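Local coordinates for probable quinone reductase Qor (NADPH:quinone reductase) (Zeta-crystallin homolog protein) (Mycobacterium tuberculosis, PDB 4RVU) that binds NADPH and probably uses it to reduce quinones, at residues A126-K138 with G157-L169. Numbering follows the deposited sequence.
With NDP (NADPH dihydro-nicotinamide-adenine-dinucleotide phosphate), chain E.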
ATOM      1  N   ALA A 126     -13.714 -24.189   2.444  1.00 16.44           N
ATOM      2  CA  ALA A 126     -14.028 -22.957   1.720  1.00 16.38           C
ATOM      3  C   ALA A 126     -13.975 -21.680   2.544  1.00 16.34           C
ATOM      4  O   ALA A 126     -13.590 -20.634   2.022  1.00 16.27           O
ATOM      5  CB  ALA A 126     -15.398 -23.078   1.054  1.00 16.43           C
ATOM      6  N   LEU A 127     -14.386 -21.728   3.809  1.00 16.37           N
ATOM      7  CA  LEU A 127     -14.638 -20.477   4.543  1.00 16.34           C
ATOM      8  C   LEU A 127     -13.436 -19.569   4.805  1.00 16.26           C
ATOM      9  O   LEU A 127     -13.424 -18.431   4.345  1.00 16.20           O
ATOM     10  CB  LEU A 127     -15.401 -20.714   5.856  1.00 16.40           C
ATOM     11  CG  LEU A 127     -15.877 -19.368   6.436  1.00 16.37           C
ATOM     12  CD1 LEU A 127     -17.011 -18.758   5.595  1.00 16.38           C
ATOM     13  CD2 LEU A 127     -16.274 -19.443   7.910  1.00 16.42           C
ATOM     14  N   LEU A 128     -12.442 -20.030   5.560  1.00 16.25           N
ATOM     15  CA  LEU A 128     -11.317 -19.141   5.888  1.00 16.18           C
ATOM     16  C   LEU A 128     -10.625 -18.669   4.620  1.00 16.11           C
ATOM     17  O   LEU A 128     -10.363 -17.473   4.444  1.00 16.04           O
ATOM     18  CB  LEU A 128     -10.301 -19.833   6.812  1.00 16.18           C
ATOM     19  CG  LEU A 128      -9.250 -18.909   7.459  1.00 16.11           C
ATOM     20  CD1 LEU A 128      -8.771 -19.473   8.798  1.00 16.14           C
ATOM     21  CD2 LEU A 128      -8.053 -18.673   6.545  1.00 16.05           C
ATOM     22  N   LYS A 129     -10.339 -19.606   3.727  1.00 16.13           N
ATOM     23  CA  LYS A 129      -9.625 -19.264   2.509  1.00 16.07           C
ATOM     24  C   LYS A 129     -10.497 -18.463   1.531  1.00 16.14           C
ATOM     25  O   LYS A 129     -10.000 -17.572   0.819  1.00 16.27           O
ATOM     26  CB  LYS A 129      -9.071 -20.531   1.876  1.00 16.10           C
ATOM     27  CG  LYS A 129      -8.024 -21.239   2.739  1.00 16.11           C
ATOM     28  CD  LYS A 129      -7.780 -22.640   2.162  1.00 17.47           C
ATOM     29  CE  LYS A 129      -7.484 -23.696   3.218  1.00 17.27           C
ATOM     30  NZ  LYS A 129      -8.437 -23.761   4.382  1.00 16.42           N
ATOM     31  N   GLY A 130     -11.792 -18.768   1.501  1.00 16.11           N
ATOM     32  CA  GLY A 130     -12.728 -18.044   0.655  1.00 16.10           C
ATOM     33  C   GLY A 130     -12.995 -16.616   1.104  1.00 16.05           C
ATOM     34  O   GLY A 130     -13.120 -15.710   0.261  1.00 16.01           O
ATOM     35  N   LEU A 131     -13.088 -16.409   2.418  1.00 16.07           N
ATOM     36  CA  LEU A 131     -13.211 -15.053   2.975  1.00 16.02           C
ATOM     37  C   LEU A 131     -11.956 -14.272   2.633  1.00 15.94           C
ATOM     38  O   LEU A 131     -12.000 -13.065   2.361  1.00 15.88           O
ATOM     39  CB  LEU A 131     -13.419 -15.087   4.497  1.00 16.06           C
ATOM     40  CG  LEU A 131     -14.726 -15.650   5.059  1.00 16.14           C
ATOM     41  CD1 LEU A 131     -14.632 -15.829   6.582  1.00 16.17           C
ATOM     42  CD2 LEU A 131     -15.895 -14.737   4.712  1.00 16.14           C
ATOM     43  N   THR A 132     -10.822 -14.960   2.638  1.00 15.92           N
ATOM     44  CA  THR A 132      -9.555 -14.317   2.296  1.00 15.85           C
ATOM     45  C   THR A 132      -9.522 -13.926   0.820  1.00 15.81           C
ATOM     46  O   THR A 132      -9.174 -12.799   0.491  1.00 15.74           O
ATOM     47  CB  THR A 132      -8.367 -15.211   2.643  1.00 15.85           C
ATOM     48  OG1 THR A 132      -8.380 -15.471   4.055  1.00 16.04           O
ATOM     49  CG2 THR A 132      -7.051 -14.540   2.263  1.00 16.34           C
ATOM     50  N   ALA A 133      -9.891 -14.844  -0.069  1.00 15.85           N
ATOM     51  CA  ALA A 133      -9.976 -14.499  -1.487  1.00 16.09           C
ATOM     52  C   ALA A 133     -10.944 -13.335  -1.700  1.00 15.80           C
ATOM     53  O   ALA A 133     -10.664 -12.425  -2.482  1.00 15.87           O
ATOM     54  CB  ALA A 133     -10.383 -15.714  -2.325  1.00 15.88           C
ATOM     55  N   HIS A 134     -12.067 -13.341  -0.985  1.00 15.85           N
ATOM     56  CA  HIS A 134     -13.037 -12.258  -1.125  1.00 15.84           C
ATOM     57  C   HIS A 134     -12.412 -10.908  -0.789  1.00 15.76           C
ATOM     58  O   HIS A 134     -12.494  -9.969  -1.585  1.00 15.71           O
ATOM     59  CB  HIS A 134     -14.262 -12.473  -0.234  1.00 15.90           C
ATOM     60  CG  HIS A 134     -15.325 -11.438  -0.420  1.00 15.90           C
ATOM     61  ND1 HIS A 134     -15.319 -10.231   0.253  1.00 15.86           N
ATOM     62  CD2 HIS A 134     -16.416 -11.412  -1.224  1.00 15.93           C
ATOM     63  CE1 HIS A 134     -16.369  -9.520  -0.117  1.00 15.86           C
ATOM     64  NE2 HIS A 134     -17.051 -10.213  -1.015  1.00 15.91           N
ATOM     65  N   TYR A 135     -11.800 -10.794   0.388  1.00 15.87           N
ATOM     66  CA  TYR A 135     -11.279  -9.485   0.782  1.00 15.68           C
ATOM     67  C   TYR A 135     -10.116  -9.068  -0.123  1.00 16.39           C
ATOM     68  O   TYR A 135      -9.933  -7.879  -0.417  1.00 15.55           O
ATOM     69  CB  TYR A 135     -10.966  -9.399   2.299  1.00 15.69           C
ATOM     70  CG  TYR A 135      -9.616  -9.923   2.797  1.00 16.37           C
ATOM     71  CD1 TYR A 135      -8.425  -9.281   2.455  1.00 16.09           C
ATOM     72  CD2 TYR A 135      -9.550 -11.003   3.678  1.00 16.69           C
ATOM     73  CE1 TYR A 135      -7.207  -9.727   2.916  1.00 16.21           C
ATOM     74  CE2 TYR A 135      -8.330 -11.456   4.159  1.00 16.56           C
ATOM     75  CZ  TYR A 135      -7.164 -10.808   3.773  1.00 16.69           C
ATOM     76  OH  TYR A 135      -5.936 -11.233   4.237  1.00 16.58           O
ATOM     77  N   LEU A 136      -9.351 -10.049  -0.587  1.00 15.62           N
ATOM     78  CA  LEU A 136      -8.230  -9.755  -1.485  1.00 15.56           C
ATOM     79  C   LEU A 136      -8.721  -9.175  -2.813  1.00 15.72           C
ATOM     80  O   LEU A 136      -8.131  -8.216  -3.323  1.00 15.47           O
ATOM     81  CB  LEU A 136      -7.370 -11.005  -1.713  1.00 15.58           C
ATOM     82  CG  LEU A 136      -6.422 -11.428  -0.586  1.00 15.58           C
ATOM     83  CD1 LEU A 136      -5.769 -12.787  -0.870  1.00 15.61           C
ATOM     84  CD2 LEU A 136      -5.362 -10.358  -0.298  1.00 15.50           C
ATOM     85  N   LEU A 137      -9.798  -9.745  -3.355  1.00 15.59           N
ATOM     86  CA  LEU A 137     -10.325  -9.369  -4.675  1.00 15.57           C
ATOM     87  C   LEU A 137     -11.326  -8.226  -4.645  1.00 15.56           C
ATOM     88  O   LEU A 137     -11.562  -7.586  -5.664  1.00 15.53           O
ATOM     89  CB  LEU A 137     -10.995 -10.568  -5.338  1.00 15.64           C
ATOM     90  CG  LEU A 137     -10.082 -11.712  -5.737  1.00 15.65           C
ATOM     91  CD1 LEU A 137     -10.919 -12.913  -6.130  1.00 15.73           C
ATOM     92  CD2 LEU A 137      -9.205 -11.287  -6.893  1.00 15.59           C
ATOM     93  N   LYS A 138     -11.942  -7.988  -3.493  1.00 20.51           N
ATOM     94  CA  LYS A 138     -13.007  -6.991  -3.414  1.00 20.75           C
ATOM     95  C   LYS A 138     -12.625  -5.750  -2.614  1.00 20.38           C
ATOM     96  O   LYS A 138     -13.228  -4.693  -2.791  1.00 20.76           O
ATOM     97  CB  LYS A 138     -14.284  -7.608  -2.819  1.00 20.77           C
ATOM     98  CG  LYS A 138     -14.936  -8.682  -3.685  1.00 21.43           C
ATOM     99  CD  LYS A 138     -15.717  -8.058  -4.836  1.00 23.22           C
ATOM    100  CE  LYS A 138     -16.371  -9.121  -5.727  1.00 22.70           C
ATOM    101  NZ  LYS A 138     -17.338  -9.945  -5.002  1.00 24.95           N
ATOM    102  N   GLY A 157      -4.812 -23.784  -1.469  1.00 16.07           N
ATOM    103  CA  GLY A 157      -6.174 -23.523  -1.027  1.00 16.10           C
ATOM    104  C   GLY A 157      -6.687 -22.156  -1.435  1.00 16.05           C
ATOM    105  O   GLY A 157      -7.714 -22.048  -2.107  1.00 16.07           O
ATOM    106  N   VAL A 158      -5.974 -21.108  -1.028  1.00 16.02           N
ATOM    107  CA  VAL A 158      -6.354 -19.755  -1.403  1.00 16.02           C
ATOM    108  C   VAL A 158      -6.180 -19.536  -2.903  1.00 16.02           C
ATOM    109  O   VAL A 158      -7.033 -18.921  -3.563  1.00 15.93           O
ATOM    110  CB  VAL A 158      -5.545 -18.705  -0.623  1.00 15.90           C
ATOM    111  CG1 VAL A 158      -5.953 -17.301  -1.050  1.00 17.12           C
ATOM    112  CG2 VAL A 158      -5.758 -18.872   0.873  1.00 15.93           C
ATOM    113  N   GLY A 159      -5.074 -20.042  -3.441  1.00 15.89           N
ATOM    114  CA  GLY A 159      -4.756 -19.859  -4.848  1.00 15.86           C
ATOM    115  C   GLY A 159      -5.854 -20.261  -5.820  1.00 15.90           C
ATOM    116  O   GLY A 159      -6.176 -19.507  -6.748  1.00 15.87           O
ATOM    117  N   LEU A 160      -6.422 -21.451  -5.623  1.00 15.97           N
ATOM    118  CA  LEU A 160      -7.454 -21.942  -6.526  1.00 16.02           C
ATOM    119  C   LEU A 160      -8.721 -21.095  -6.411  1.00 16.02           C
ATOM    120  O   LEU A 160      -9.413 -20.875  -7.400  1.00 16.02           O
ATOM    121  CB  LEU A 160      -7.762 -23.423  -6.253  1.00 16.10           C
ATOM    122  CG  LEU A 160      -6.693 -24.434  -6.658  1.00 16.11           C
ATOM    123  CD1 LEU A 160      -7.045 -25.797  -6.053  1.00 16.19           C
ATOM    124  CD2 LEU A 160      -6.609 -24.534  -8.179  1.00 16.10           C
ATOM    125  N   ILE A 161      -9.031 -20.616  -5.209  1.00 16.02           N
ATOM    126  CA  ILE A 161     -10.222 -19.789  -5.033  1.00 16.02           C
ATOM    127  C   ILE A 161     -10.024 -18.417  -5.684  1.00 15.94           C
ATOM    128  O   ILE A 161     -10.919 -17.918  -6.378  1.00 15.94           O
ATOM    129  CB  ILE A 161     -10.636 -19.644  -3.541  1.00 16.04           C
ATOM    130  CG1 ILE A 161     -10.979 -21.019  -2.954  1.00 16.12           C
ATOM    131  CG2 ILE A 161     -11.871 -18.752  -3.417  1.00 16.05           C
ATOM    132  CD1 ILE A 161     -11.267 -21.001  -1.437  1.00 16.15           C
ATOM    133  N   LEU A 162      -8.851 -17.822  -5.472  1.00 15.88           N
ATOM    134  CA  LEU A 162      -8.517 -16.547  -6.118  1.00 16.27           C
ATOM    135  C   LEU A 162      -8.640 -16.659  -7.633  1.00 16.45           C
ATOM    136  O   LEU A 162      -9.211 -15.781  -8.292  1.00 16.28           O
ATOM    137  CB  LEU A 162      -7.097 -16.087  -5.745  1.00 15.75           C
ATOM    138  CG  LEU A 162      -6.933 -15.437  -4.372  1.00 15.73           C
ATOM    139  CD1 LEU A 162      -5.467 -15.300  -4.008  1.00 16.33           C
ATOM    140  CD2 LEU A 162      -7.619 -14.067  -4.348  1.00 15.69           C
ATOM    141  N   THR A 163      -8.116 -17.750  -8.177  1.00 15.84           N
ATOM    142  CA  THR A 163      -8.041 -17.924  -9.626  1.00 15.82           C
ATOM    143  C   THR A 163      -9.437 -18.043 -10.222  1.00 16.40           C
ATOM    144  O   THR A 163      -9.783 -17.310 -11.156  1.00 15.93           O
ATOM    145  CB  THR A 163      -7.185 -19.136  -9.975  1.00 15.85           C
ATOM    146  OG1 THR A 163      -5.854 -18.897  -9.498  1.00 16.06           O
ATOM    147  CG2 THR A 163      -7.152 -19.376 -11.480  1.00 15.85           C
ATOM    148  N   GLN A 164     -10.258 -18.914  -9.637  1.00 15.94           N
ATOM    149  CA  GLN A 164     -11.620 -19.085 -10.118  1.00 16.02           C
ATOM    150  C   GLN A 164     -12.428 -17.812 -10.012  1.00 16.61           C
ATOM    151  O   GLN A 164     -13.127 -17.432 -10.958  1.00 16.41           O
ATOM    152  CB  GLN A 164     -12.325 -20.183  -9.334  1.00 16.51           C
ATOM    153  CG  GLN A 164     -11.727 -21.558  -9.508  1.00 16.10           C
ATOM    154  CD  GLN A 164     -12.469 -22.575  -8.672  1.00 17.36           C
ATOM    155  OE1 GLN A 164     -13.549 -23.033  -9.049  1.00 17.70           O
ATOM    156  NE2 GLN A 164     -11.908 -22.914  -7.515  1.00 16.99           N
ATOM    157  N   TRP A 165     -12.339 -17.161  -8.855  1.00 16.01           N
ATOM    158  CA  TRP A 165     -13.189 -16.014  -8.569  1.00 16.36           C
ATOM    159  C   TRP A 165     -12.800 -14.832  -9.452  1.00 16.31           C
ATOM    160  O   TRP A 165     -13.664 -14.189 -10.048  1.00 16.26           O
ATOM    161  CB  TRP A 165     -13.094 -15.629  -7.092  1.00 16.72           C
ATOM    162  CG  TRP A 165     -14.342 -15.000  -6.561  1.00 16.53           C
ATOM    163  CD1 TRP A 165     -15.331 -14.387  -7.284  1.00 16.44           C
ATOM    164  CD2 TRP A 165     -14.761 -14.958  -5.188  1.00 15.96           C
ATOM    165  NE1 TRP A 165     -16.329 -13.948  -6.437  1.00 17.72           N
ATOM    166  CE2 TRP A 165     -16.005 -14.293  -5.150  1.00 16.99           C
ATOM    167  CE3 TRP A 165     -14.195 -15.405  -3.994  1.00 16.06           C
ATOM    168  CZ2 TRP A 165     -16.703 -14.082  -3.956  1.00 16.97           C
ATOM    169  CZ3 TRP A 165     -14.890 -15.195  -2.809  1.00 16.90           C
ATOM    170  CH2 TRP A 165     -16.129 -14.537  -2.799  1.00 17.23           C
ATOM    171  N   ALA A 166     -11.500 -14.561  -9.544  1.00 16.37           N
ATOM    172  CA  ALA A 166     -11.004 -13.509 -10.434  1.00 16.67           C
ATOM    173  C   ALA A 166     -11.402 -13.780 -11.889  1.00 16.97           C
ATOM    174  O   ALA A 166     -11.871 -12.882 -12.589  1.00 16.51           O
ATOM    175  CB  ALA A 166      -9.481 -13.354 -10.299  1.00 16.04           C
ATOM    176  N   THR A 167     -11.233 -15.019 -12.340  1.00 20.60           N
ATOM    177  CA  THR A 167     -11.618 -15.392 -13.707  1.00 20.33           C
ATOM    178  C   THR A 167     -13.100 -15.119 -13.953  1.00 21.32           C
ATOM    179  O   THR A 167     -13.475 -14.564 -14.985  1.00 20.92           O
ATOM    180  CB  THR A 167     -11.307 -16.860 -13.980  1.00 21.00           C
ATOM    181  OG1 THR A 167      -9.888 -17.046 -13.881  1.00 21.49           O
ATOM    182  CG2 THR A 167     -11.773 -17.261 -15.377  1.00 22.13           C
ATOM    183  N   HIS A 168     -13.937 -15.495 -12.991  1.00 22.36           N
ATOM    184  CA  HIS A 168     -15.367 -15.206 -13.063  1.00 22.38           C
ATOM    185  C   HIS A 168     -15.640 -13.712 -13.179  1.00 22.54           C
ATOM    186  O   HIS A 168     -16.590 -13.301 -13.850  1.00 23.23           O
ATOM    187  CB  HIS A 168     -16.092 -15.755 -11.836  1.00 22.64           C
ATOM    188  CG  HIS A 168     -17.513 -15.302 -11.731  1.00 23.24           C
ATOM    189  ND1 HIS A 168     -18.503 -15.758 -12.578  1.00 24.16           N
ATOM    190  CD2 HIS A 168     -18.110 -14.424 -10.890  1.00 23.62           C
ATOM    191  CE1 HIS A 168     -19.651 -15.186 -12.255  1.00 23.51           C
ATOM    192  NE2 HIS A 168     -19.438 -14.372 -11.235  1.00 25.12           N
ATOM    193  N   LEU A 169     -14.817 -12.901 -12.516  1.00 20.53           N
ATOM    194  CA  LEU A 169     -14.977 -11.445 -12.560  1.00 20.98           C
ATOM    195  C   LEU A 169     -14.377 -10.789 -13.821  1.00 21.59           C
ATOM    196  O   LEU A 169     -14.339  -9.559 -13.927  1.00 22.04           O
ATOM    197  CB  LEU A 169     -14.398 -10.810 -11.293  1.00 20.75           C
ATOM    198  CG  LEU A 169     -15.059 -11.268  -9.990  1.00 22.10           C
ATOM    199  CD1 LEU A 169     -14.204 -10.929  -8.767  1.00 21.32           C
ATOM    200  CD2 LEU A 169     -16.436 -10.642  -9.862  1.00 21.72           C
TER
HETATM  201  PA  NDP E 401      -1.633 -23.393   0.435  1.00 22.77           P
HETATM  202  O1A NDP E 401      -2.675 -24.463   0.269  1.00 20.89           O
HETATM  203  O2A NDP E 401      -1.499 -22.323  -0.610  1.00 21.76           O
HETATM  204  O5B NDP E 401      -0.203 -24.096   0.638  1.00 22.87           O
HETATM  205  C5B NDP E 401       0.994 -23.333   0.533  1.00 23.23           C
HETATM  206  C4B NDP E 401       1.488 -23.434  -0.901  1.00 22.06           C
HETATM  207  O4B NDP E 401       2.510 -22.472  -1.165  1.00 22.25           O
HETATM  208  C3B NDP E 401       2.117 -24.787  -1.178  1.00 23.81           C
HETATM  209  O3B NDP E 401       1.148 -25.743  -1.610  1.00 23.37           O
HETATM  210  C2B NDP E 401       3.134 -24.483  -2.259  1.00 21.86           C
HETATM  211  O2B NDP E 401       2.600 -24.758  -3.546  1.00 21.16           O
HETATM  212  C1B NDP E 401       3.431 -22.998  -2.120  1.00 20.98           C
HETATM  213  N9A NDP E 401       4.827 -22.871  -1.644  1.00 21.62           N
HETATM  214  C8A NDP E 401       5.826 -22.248  -2.292  1.00 21.38           C
HETATM  215  N7A NDP E 401       6.984 -22.331  -1.596  1.00 21.44           N
HETATM  216  C5A NDP E 401       6.734 -23.030  -0.477  1.00 22.16           C
HETATM  217  C6A NDP E 401       7.517 -23.485   0.694  1.00 22.38           C
HETATM  218  N6A NDP E 401       8.832 -23.196   0.803  1.00 22.83           N
HETATM  219  N1A NDP E 401       6.874 -24.196   1.644  1.00 23.18           N
HETATM  220  C2A NDP E 401       5.566 -24.486   1.541  1.00 22.52           C
HETATM  221  N3A NDP E 401       4.796 -24.108   0.509  1.00 21.68           N
HETATM  222  C4A NDP E 401       5.311 -23.389  -0.514  1.00 22.67           C
HETATM  223  O3  NDP E 401      -1.853 -22.704   1.866  1.00 22.41           O
HETATM  224  PN  NDP E 401      -3.191 -21.892   2.219  1.00 22.37           P
HETATM  225  O1N NDP E 401      -4.095 -21.898   1.015  1.00 21.87           O
HETATM  226  O2N NDP E 401      -3.685 -22.387   3.553  1.00 21.62           O
HETATM  227  O5D NDP E 401      -2.639 -20.398   2.420  1.00 21.82           O
HETATM  228  C5D NDP E 401      -1.972 -19.724   1.357  1.00 22.07           C
HETATM  229  C4D NDP E 401      -1.097 -18.614   1.921  1.00 21.71           C
HETATM  230  O4D NDP E 401      -1.910 -17.514   2.323  1.00 22.58           O
HETATM  231  C3D NDP E 401      -0.359 -19.075   3.161  1.00 22.96           C
HETATM  232  O3D NDP E 401       0.945 -18.497   3.141  1.00 23.24           O
HETATM  233  C2D NDP E 401      -1.144 -18.497   4.317  1.00 26.23           C
HETATM  234  O2D NDP E 401      -0.274 -18.205   5.412  1.00 23.50           O
HETATM  235  C1D NDP E 401      -1.732 -17.233   3.711  1.00 23.98           C
HETATM  236  N1N NDP E 401      -3.021 -16.833   4.275  1.00 23.77           N
HETATM  237  C2N NDP E 401      -3.173 -15.567   4.668  1.00 22.62           C
HETATM  238  C3N NDP E 401      -4.366 -15.098   5.198  1.00 21.95           C
HETATM  239  C7N NDP E 401      -4.463 -13.664   5.625  1.00 22.46           C
HETATM  240  O7N NDP E 401      -5.529 -13.234   6.028  1.00 22.30           O
HETATM  241  N7N NDP E 401      -3.377 -12.896   5.544  1.00 20.89           N
HETATM  242  C4N NDP E 401      -5.563 -16.008   5.343  1.00 21.43           C
HETATM  243  C5N NDP E 401      -5.270 -17.355   4.868  1.00 22.26           C
HETATM  244  C6N NDP E 401      -4.028 -17.709   4.354  1.00 22.39           C
HETATM  245  P2B NDP E 401       3.561 -24.848  -4.833  1.00 21.70           P
HETATM  246  O1X NDP E 401       4.884 -24.337  -4.340  1.00 23.18           O
HETATM  247  O2X NDP E 401       3.563 -26.305  -5.195  1.00 24.31           O
HETATM  248  O3X NDP E 401       2.892 -23.977  -5.856  1.00 23.75           O
HETATM  249  O   HOH W   1     -18.711 -12.403  -6.851  1.00 28.41           O
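With CG of Trp165 turned away from its own backbone N (chi1 -151°) and CG of His134 set likewise, the indole and the imidazole meet where helices 120-140 and 157-168 draw together. His134 CD2 comes to 3.5 Å from Trp165 CH2, which lies at the imidazole edge; the ring planes are inclined at 58°. Trp165 fits as a knob among Ala133, His134, Leu137 and Lys138, with Leu137 CD1 3.6 Å from its CB. At the pyrrole N-H of the indole, Trp165 NE1 donates to a water 2.9 Å from it, in the ring plane, and Lys138 NZ bonds weakly to the same water; that ammonium also forms a salt bridge with Glu289, which accepts a bond from His134 NE2 as well.

One turn earlier Ile161 is a second knob, its CG2 3.6 Å from Ala133 CB and its CD1 against the backbone of Gly130. Leu162 CD2 lies 3.7 Å from Leu137 CG and also touches Ala133. The helices cross at -48°, and 157-168 is the helix that follows the first strand, 148-151, of the Rossmann-type parallel sheet. Its N-terminal amides hold the NADPH diphosphate: Gly157 N reaches O1A on one phosphate at 2.8 Å, and Val158 N reaches O1N on the other. Lys129 lays its CD over Gly157 CA, and its NZ forms a salt bridge with Glu66 and a hydrogen bond with Asn44. Farther along helix 120-140, Thr132 OG1 approaches nicotinamide C4N, while Tyr135 OH donates to the carboxamide O7N over 2.7 Å.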